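Local coordinates for 5-cytosine DNA methyltransferase (Entamoeba histolytica, PDB 3QV2), which probably transfers methyl groups from S-adenosylmethionine to carbon 5 of cytosine in DNA or tRNA, as a member of the Dnmt2 family, at residues G247-P252 with K269-F274. Sequence-based numbering, arbitrary orientation.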
ATOM      1  N   GLY A 247       2.771  -8.237  11.908  1.00 17.05           N
ATOM      2  CA  GLY A 247       3.780  -7.217  12.121  1.00 17.00           C
ATOM      3  C   GLY A 247       4.673  -7.491  13.316  1.00 18.93           C
ATOM      4  O   GLY A 247       4.292  -8.210  14.240  1.00 15.81           O
ATOM      5  N   SER A 248       5.870  -6.913  13.297  1.00 21.72           N
ATOM      6  CA  SER A 248       6.816  -7.065  14.395  1.00 23.83           C
ATOM      7  C   SER A 248       6.437  -6.165  15.565  1.00 23.60           C
ATOM      8  O   SER A 248       5.630  -5.248  15.418  1.00 21.56           O
ATOM      9  CB  SER A 248       8.233  -6.723  13.928  1.00 24.36           C
ATOM     10  OG  SER A 248       8.616  -7.502  12.808  1.00 25.06           O
ATOM     11  N   ILE A 249       7.017  -6.440  16.730  1.00 22.91           N
ATOM     12  CA  ILE A 249       6.906  -5.542  17.876  1.00 19.51           C
ATOM     13  C   ILE A 249       8.296  -5.056  18.272  1.00 21.13           C
ATOM     14  O   ILE A 249       9.302  -5.618  17.839  1.00 21.72           O
ATOM     15  CB  ILE A 249       6.214  -6.207  19.080  1.00 18.76           C
ATOM     16  CG1 ILE A 249       6.966  -7.471  19.506  1.00 19.17           C
ATOM     17  CG2 ILE A 249       4.762  -6.525  18.750  1.00 14.64           C
ATOM     18  CD1 ILE A 249       6.393  -8.123  20.746  1.00 19.08           C
ATOM     19  N   TYR A 250       8.351  -4.017  19.099  1.00 21.78           N
ATOM     20  CA  TYR A 250       9.610  -3.329  19.366  1.00 20.21           C
ATOM     21  C   TYR A 250      10.131  -3.497  20.791  1.00 21.42           C
ATOM     22  O   TYR A 250       9.374  -3.425  21.759  1.00 20.26           O
ATOM     23  CB  TYR A 250       9.474  -1.842  19.027  1.00 18.82           C
ATOM     24  CG  TYR A 250      10.671  -1.000  19.406  1.00 19.76           C
ATOM     25  CD1 TYR A 250      11.906  -1.204  18.806  1.00 21.02           C
ATOM     26  CD2 TYR A 250      10.561   0.011  20.351  1.00 21.19           C
ATOM     27  CE1 TYR A 250      13.003  -0.431  19.145  1.00 25.06           C
ATOM     28  CE2 TYR A 250      11.651   0.789  20.696  1.00 23.05           C
ATOM     29  CZ  TYR A 250      12.869   0.563  20.090  1.00 28.58           C
ATOM     30  OH  TYR A 250      13.957   1.333  20.429  1.00 36.33           O
ATOM     31  N   CYS A 251      11.439  -3.720  20.900  1.00 22.41           N
ATOM     32  CA  CYS A 251      12.120  -3.769  22.188  1.00 26.22           C
ATOM     33  C   CYS A 251      13.046  -2.564  22.317  1.00 26.60           C
ATOM     34  O   CYS A 251      14.013  -2.438  21.567  1.00 27.38           O
ATOM     35  CB  CYS A 251      12.924  -5.065  22.323  1.00 28.82           C
ATOM     36  SG  CYS A 251      13.807  -5.244  23.894  1.00 45.56           S
ATOM     37  N   PRO A 252      12.746  -1.675  23.273  1.00 27.78           N
ATOM     38  CA  PRO A 252      13.477  -0.421  23.466  1.00 32.50           C
ATOM     39  C   PRO A 252      14.708  -0.602  24.346  1.00 37.96           C
ATOM     40  O   PRO A 252      15.449   0.355  24.569  1.00 40.58           O
ATOM     41  CB  PRO A 252      12.453   0.472  24.186  1.00 32.88           C
ATOM     42  CG  PRO A 252      11.254  -0.429  24.508  1.00 31.76           C
ATOM     43  CD  PRO A 252      11.685  -1.836  24.276  1.00 29.69           C
ATOM     44  N   LYS A 269      11.469  -6.583  29.064  1.00 51.26           N
ATOM     45  CA  LYS A 269      12.181  -5.978  27.948  1.00 48.82           C
ATOM     46  C   LYS A 269      11.342  -4.845  27.370  1.00 46.94           C
ATOM     47  O   LYS A 269      11.597  -4.363  26.266  1.00 48.70           O
ATOM     48  CB  LYS A 269      12.505  -7.026  26.881  1.00 50.21           C
ATOM     49  CG  LYS A 269      13.189  -8.269  27.438  1.00 51.16           C
ATOM     50  CD  LYS A 269      13.576  -9.256  26.347  1.00 54.50           C
ATOM     51  CE  LYS A 269      14.824  -8.809  25.600  1.00 57.36           C
ATOM     52  NZ  LYS A 269      15.426  -9.917  24.806  1.00 57.55           N
ATOM     53  N   ASN A 270      10.335  -4.433  28.135  1.00 45.61           N
ATOM     54  CA  ASN A 270       9.479  -3.306  27.773  1.00 45.92           C
ATOM     55  C   ASN A 270       8.925  -3.379  26.352  1.00 43.98           C
ATOM     56  O   ASN A 270       8.842  -2.366  25.659  1.00 45.65           O
ATOM     57  CB  ASN A 270      10.222  -1.987  27.983  1.00 48.68           C
ATOM     58  CG  ASN A 270      10.578  -1.744  29.437  1.00 52.19           C
ATOM     59  OD1 ASN A 270      11.514  -2.345  29.966  1.00 51.08           O
ATOM     60  ND2 ASN A 270       9.835  -0.859  30.089  1.00 53.57           N
ATOM     61  N   LEU A 271       8.537  -4.577  25.926  1.00 37.33           N
ATOM     62  CA  LEU A 271       8.009  -4.781  24.582  1.00 31.52           C
ATOM     63  C   LEU A 271       6.720  -3.996  24.364  1.00 32.64           C
ATOM     64  O   LEU A 271       5.891  -3.887  25.267  1.00 32.58           O
ATOM     65  CB  LEU A 271       7.765  -6.269  24.325  1.00 28.20           C
ATOM     66  CG  LEU A 271       8.977  -7.187  24.486  1.00 25.34           C
ATOM     67  CD1 LEU A 271       8.599  -8.633  24.208  1.00 22.47           C
ATOM     68  CD2 LEU A 271      10.115  -6.737  23.581  1.00 21.95           C
ATOM     69  N   ARG A 272       6.557  -3.449  23.163  1.00 24.57           N
ATOM     70  CA  ARG A 272       5.345  -2.717  22.809  1.00 23.62           C
ATOM     71  C   ARG A 272       5.068  -2.830  21.319  1.00 21.54           C
ATOM     72  O   ARG A 272       5.976  -3.082  20.527  1.00 18.75           O
ATOM     73  CB  ARG A 272       5.474  -1.239  23.189  1.00 23.42           C
ATOM     74  CG  ARG A 272       6.493  -0.468  22.363  1.00 22.47           C
ATOM     75  CD  ARG A 272       6.379   1.031  22.600  1.00 22.69           C
ATOM     76  NE  ARG A 272       7.443   1.773  21.929  1.00 27.77           N
ATOM     77  CZ  ARG A 272       7.349   2.272  20.699  1.00 28.54           C
ATOM     78  NH1 ARG A 272       6.236   2.109  19.998  1.00 27.48           N
ATOM     79  NH2 ARG A 272       8.370   2.933  20.171  1.00 27.86           N
ATOM     80  N   TYR A 273       3.808  -2.647  20.936  1.00 22.06           N
ATOM     81  CA  TYR A 273       3.461  -2.561  19.527  1.00 23.20           C
ATOM     82  C   TYR A 273       3.952  -1.229  18.989  1.00 24.53           C
ATOM     83  O   TYR A 273       4.090  -0.262  19.739  1.00 24.03           O
ATOM     84  CB  TYR A 273       1.947  -2.645  19.323  1.00 25.22           C
ATOM     85  CG  TYR A 273       1.293  -3.880  19.899  1.00 24.84           C
ATOM     86  CD1 TYR A 273       1.417  -5.113  19.274  1.00 21.81           C
ATOM     87  CD2 TYR A 273       0.533  -3.806  21.058  1.00 26.78           C
ATOM     88  CE1 TYR A 273       0.812  -6.242  19.796  1.00 22.62           C
ATOM     89  CE2 TYR A 273      -0.076  -4.926  21.587  1.00 26.67           C
ATOM     90  CZ  TYR A 273       0.067  -6.141  20.953  1.00 25.56           C
ATOM     91  OH  TYR A 273      -0.540  -7.255  21.482  1.00 24.48           O
ATOM     92  N   PHE A 274       4.225  -1.179  17.692  1.00 26.54           N
ATOM     93  CA  PHE A 274       4.470   0.095  17.037  1.00 21.93           C
ATOM     94  C   PHE A 274       3.155   0.860  16.987  1.00 19.33           C
ATOM     95  O   PHE A 274       2.094   0.268  16.786  1.00 18.72           O
ATOM     96  CB  PHE A 274       5.014  -0.114  15.624  1.00 20.60           C
ATOM     97  CG  PHE A 274       6.416  -0.660  15.584  1.00 23.11           C
ATOM     98  CD1 PHE A 274       7.504   0.183  15.745  1.00 22.44           C
ATOM     99  CD2 PHE A 274       6.647  -2.009  15.371  1.00 23.78           C
ATOM    100  CE1 PHE A 274       8.796  -0.309  15.704  1.00 20.87           C
ATOM    101  CE2 PHE A 274       7.937  -2.509  15.327  1.00 19.93           C
ATOM    102  CZ  PHE A 274       9.013  -1.656  15.495  1.00 19.95           C
TER
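Tyr250 and Arg272 are paired in an antiparallel hydrogen-bonded pair, the single beta bridge between 247-252 and 269-274. Tyr250 N gives a bond to Arg272 O at 2.9 Å, and Arg272 N returns one to Tyr250 O at 3.1 Å. The two side chains then run alongside each other, pointing the same way. One face of the Arg272 guanidinium lies over Tyr250 CD2, NH2 standing 3.7 Å from that atom with the ring and guanidinium planes 68° apart. The salt bridge from NH1 to Glu278 in helix 276-282 is the main polar anchor of this group, and a bent bond from NH1 to Tyr273 O adds to it.

Phe274 packs against the start of the Tyr250 side chain: Tyr250 CB sits over its ring face, a CH-pi contact 4.0 Å from the centroid, while the in-plane edge at Phe274 CD2 meets Ser248 O. Ile249, Cys251, Leu271 and Tyr273 add apolar contacts. Ile249 CG1 sits between the backbone N and the carbonyl carbon (chi1 58°), which puts CG2 anti to the carbonyl carbon and 3.7 Å from Tyr273 CD1. Leu271 CD2 reaches Cys251 CB at 3.5 Å, and Ile224 of the neighbouring strand also touches Ile249, Cys251 and Leu271. Pro252 carries its CD against the carbonyl oxygens of Lys269 and Asn270. Away from the cofactor, this is plain packing: the loop before helix 276-282 adds one antiparallel bridge to strand 249-251, itself paired in parallel with 224-226, in a region apart from the Rossmann-like core, consistent with the target recognition domain of C5 methyltransferases.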